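Local coordinates for protein putative thiosugar synthase (Amycolatopsis orientalis, PDB 4N6F) that is a putative thiosugar synthase that binds fructose 6-phosphate in a TIM barrel related to the thiazole synthase ThiG, at residues I197-E208 with M233-Y244. Numbering follows the deposited sequence.
Sequences IGSARHVAEAME and MRQAALAGLLSY
Ala236 CB lies 3.2 Å from Ala200 O where helix 200-208 packs against the 233-244 part of helix 226-245, two neighbouring helices on the outside of a ThiG-type TIM barrel. The axes of these short segments run the same way, crossing at -29°, and approach to 7.5 Å. Such closeness rests on small residues: Gly240, with no side chain, lets Met207 CB come to 3.5 Å from Gly240 C and the carbonyl of Ala204 face the Gly240 CA. Val203 CG1 packs on Ala237 CB at 3.7 Å, while Val203 CG2 meets Met233 CG. Met233 stretches out beyond CG to lay CE 3.6 Å from Ser199 C, at the N-cap; Met207 instead folds back at chi2 and chi3, bringing CE to Leu241 CB. At the far end Ser243 OG donates to Glu208 OE2 at 2.7 Å, approaching from above the carboxylate plane, 59° out of it. Toward the barrel, Ile26 of strand 26-28 backs Val203, Met233 and Ala237. On the dimer side, Glu208 of each subunit engages Ser199 and Arg201 of the other, so an alanine here would probably leave that arginine without its salt-bridge partner and Ser243 OG without its acceptor. Glu208 OE2 also accepts a hydrogen bond from the backbone N of Arg201 of the second subunit.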
# COMPACT_ATOMS: atom_id res chain seq x y z
N ILE A 197 -6.84 11.02 4.36
CA ILE A 197 -5.73 10.12 4.07
C ILE A 197 -4.63 10.38 5.11
O ILE A 197 -4.24 11.53 5.36
CB ILE A 197 -5.15 10.31 2.65
CG1 ILE A 197 -6.21 10.04 1.58
CG2 ILE A 197 -3.95 9.40 2.45
CD1 ILE A 197 -6.75 8.63 1.58
N GLY A 198 -4.14 9.30 5.68
CA GLY A 198 -3.25 9.32 6.83
C GLY A 198 -1.87 8.77 6.52
O GLY A 198 -0.87 9.27 7.06
N SER A 199 -1.79 7.74 5.68
CA SER A 199 -0.52 7.09 5.37
C SER A 199 -0.55 6.36 4.03
O SER A 199 -1.59 6.29 3.37
CB SER A 199 -0.15 6.10 6.48
OG SER A 199 -1.00 4.97 6.45
N ALA A 200 0.60 5.80 3.66
CA ALA A 200 0.77 5.13 2.38
C ALA A 200 -0.21 3.97 2.12
O ALA A 200 -0.60 3.74 0.98
CB ALA A 200 2.20 4.62 2.25
N ARG A 201 -0.59 3.24 3.17
CA ARG A 201 -1.51 2.13 3.00
C ARG A 201 -2.90 2.58 2.54
O ARG A 201 -3.58 1.83 1.87
CB ARG A 201 -1.63 1.30 4.28
CG ARG A 201 -2.53 1.89 5.35
CD ARG A 201 -2.75 0.88 6.46
NE ARG A 201 -3.60 1.41 7.52
CZ ARG A 201 -3.17 2.03 8.62
NH1 ARG A 201 -4.06 2.47 9.51
NH2 ARG A 201 -1.87 2.21 8.85
N HIS A 202 -3.30 3.79 2.92
CA HIS A 202 -4.58 4.36 2.48
C HIS A 202 -4.54 4.68 0.98
O HIS A 202 -5.54 4.50 0.27
CB HIS A 202 -4.92 5.63 3.26
CG HIS A 202 -5.13 5.42 4.73
ND1 HIS A 202 -5.59 4.24 5.27
CD2 HIS A 202 -4.97 6.27 5.77
CE1 HIS A 202 -5.69 4.36 6.58
NE2 HIS A 202 -5.32 5.59 6.91
N VAL A 203 -3.39 5.17 0.51
CA VAL A 203 -3.20 5.45 -0.90
C VAL A 203 -3.29 4.16 -1.70
O VAL A 203 -4.03 4.09 -2.67
CB VAL A 203 -1.86 6.17 -1.16
CG1 VAL A 203 -1.53 6.23 -2.65
CG2 VAL A 203 -1.89 7.56 -0.58
N ALA A 204 -2.54 3.13 -1.28
CA ALA A 204 -2.62 1.82 -1.95
C ALA A 204 -4.06 1.32 -1.99
O ALA A 204 -4.51 0.81 -3.02
CB ALA A 204 -1.74 0.79 -1.26
N GLU A 205 -4.78 1.46 -0.88
CA GLU A 205 -6.18 1.07 -0.81
C GLU A 205 -7.04 1.82 -1.83
O GLU A 205 -7.84 1.22 -2.54
CB GLU A 205 -6.74 1.26 0.60
CG GLU A 205 -8.16 0.72 0.77
CD GLU A 205 -8.71 0.88 2.17
OE1 GLU A 205 -9.88 0.49 2.38
OE2 GLU A 205 -8.00 1.41 3.05
N ALA A 206 -6.89 3.14 -1.91
CA ALA A 206 -7.66 3.94 -2.86
C ALA A 206 -7.50 3.42 -4.28
O ALA A 206 -8.48 3.27 -4.99
CB ALA A 206 -7.26 5.39 -2.81
N MET A 207 -6.27 3.12 -4.68
CA MET A 207 -6.01 2.65 -6.03
C MET A 207 -6.62 1.28 -6.29
O MET A 207 -7.08 1.00 -7.41
CB MET A 207 -4.50 2.61 -6.30
CG MET A 207 -3.79 3.93 -6.08
SD MET A 207 -4.47 5.30 -7.02
CE MET A 207 -3.88 4.89 -8.65
N GLU A 208 -6.66 0.44 -5.26
CA GLU A 208 -7.26 -0.89 -5.38
C GLU A 208 -8.78 -0.84 -5.48
O GLU A 208 -9.40 -1.82 -5.86
CB GLU A 208 -6.81 -1.82 -4.25
CG GLU A 208 -5.33 -2.15 -4.37
CD GLU A 208 -4.85 -3.23 -3.41
OE1 GLU A 208 -5.65 -3.74 -2.59
OE2 GLU A 208 -3.66 -3.56 -3.49
N MET A 233 4.21 7.58 -0.37
CA MET A 233 2.92 7.67 -1.03
C MET A 233 3.02 7.53 -2.55
O MET A 233 2.15 6.90 -3.16
CB MET A 233 2.22 8.96 -0.62
CG MET A 233 1.61 8.83 0.76
SD MET A 233 0.79 10.33 1.27
CE MET A 233 -0.04 9.72 2.73
N ARG A 234 4.06 8.10 -3.16
CA ARG A 234 4.32 7.90 -4.58
C ARG A 234 4.42 6.41 -4.88
O ARG A 234 3.80 5.90 -5.81
CB ARG A 234 5.62 8.59 -5.03
CG ARG A 234 5.67 8.83 -6.53
CD ARG A 234 6.94 8.38 -7.22
NE ARG A 234 8.05 9.31 -7.05
CZ ARG A 234 8.73 9.91 -8.03
NH1 ARG A 234 8.44 9.73 -9.32
NH2 ARG A 234 9.74 10.72 -7.71
N GLN A 235 5.21 5.72 -4.07
CA GLN A 235 5.44 4.29 -4.26
C GLN A 235 4.17 3.51 -4.05
O GLN A 235 3.89 2.58 -4.80
CB GLN A 235 6.52 3.78 -3.29
CG GLN A 235 7.90 4.35 -3.56
CD GLN A 235 8.40 4.02 -4.96
OE1 GLN A 235 9.04 4.84 -5.62
NE2 GLN A 235 8.09 2.81 -5.42
N ALA A 236 3.40 3.88 -3.03
CA ALA A 236 2.16 3.19 -2.70
C ALA A 236 1.10 3.34 -3.79
O ALA A 236 0.31 2.42 -4.03
CB ALA A 236 1.62 3.71 -1.37
N ALA A 237 1.07 4.51 -4.41
CA ALA A 237 0.14 4.78 -5.51
C ALA A 237 0.45 3.89 -6.70
O ALA A 237 -0.44 3.31 -7.31
CB ALA A 237 0.22 6.25 -5.91
N LEU A 238 1.74 3.76 -7.00
CA LEU A 238 2.18 2.91 -8.10
C LEU A 238 1.96 1.43 -7.81
O LEU A 238 1.49 0.71 -8.68
CB LEU A 238 3.63 3.21 -8.47
CG LEU A 238 3.79 4.63 -9.06
CD1 LEU A 238 5.26 4.97 -9.30
CD2 LEU A 238 3.00 4.81 -10.36
N ALA A 239 2.26 0.99 -6.58
CA ALA A 239 1.99 -0.40 -6.17
C ALA A 239 0.51 -0.71 -6.22
O ALA A 239 0.11 -1.79 -6.63
CB ALA A 239 2.51 -0.66 -4.76
N GLY A 240 -0.31 0.24 -5.77
CA GLY A 240 -1.75 0.06 -5.74
C GLY A 240 -2.34 -0.05 -7.13
O GLY A 240 -3.27 -0.82 -7.35
N LEU A 241 -1.82 0.76 -8.04
CA LEU A 241 -2.25 0.74 -9.43
C LEU A 241 -1.92 -0.62 -10.04
O LEU A 241 -2.80 -1.29 -10.58
CB LEU A 241 -1.56 1.87 -10.20
CG LEU A 241 -1.88 1.98 -11.70
CD1 LEU A 241 -3.31 2.44 -11.91
CD2 LEU A 241 -0.90 2.92 -12.39
N LEU A 242 -0.66 -1.03 -9.92
CA LEU A 242 -0.23 -2.31 -10.48
C LEU A 242 -1.02 -3.47 -9.91
O LEU A 242 -1.35 -4.40 -10.65
CB LEU A 242 1.26 -2.54 -10.26
CG LEU A 242 2.17 -1.60 -11.04
CD1 LEU A 242 3.63 -1.90 -10.72
CD2 LEU A 242 1.90 -1.73 -12.54
N SER A 243 -1.32 -3.40 -8.62
CA SER A 243 -2.10 -4.41 -7.94
C SER A 243 -3.53 -4.43 -8.47
O SER A 243 -4.08 -5.49 -8.75
CB SER A 243 -2.07 -4.16 -6.42
OG SER A 243 -3.00 -4.95 -5.71
N TYR A 244 -4.14 -3.26 -8.60
CA TYR A 244 -5.47 -3.18 -9.21
C TYR A 244 -5.44 -3.79 -10.62
O TYR A 244 -6.26 -4.63 -10.94
CB TYR A 244 -5.95 -1.73 -9.29
CG TYR A 244 -7.34 -1.55 -9.88
CD1 TYR A 244 -8.47 -1.91 -9.16
CD2 TYR A 244 -7.51 -1.00 -11.13
CE1 TYR A 244 -9.73 -1.74 -9.68
CE2 TYR A 244 -8.78 -0.82 -11.67
CZ TYR A 244 -9.89 -1.18 -10.93
OH TYR A 244 -11.15 -1.00 -11.45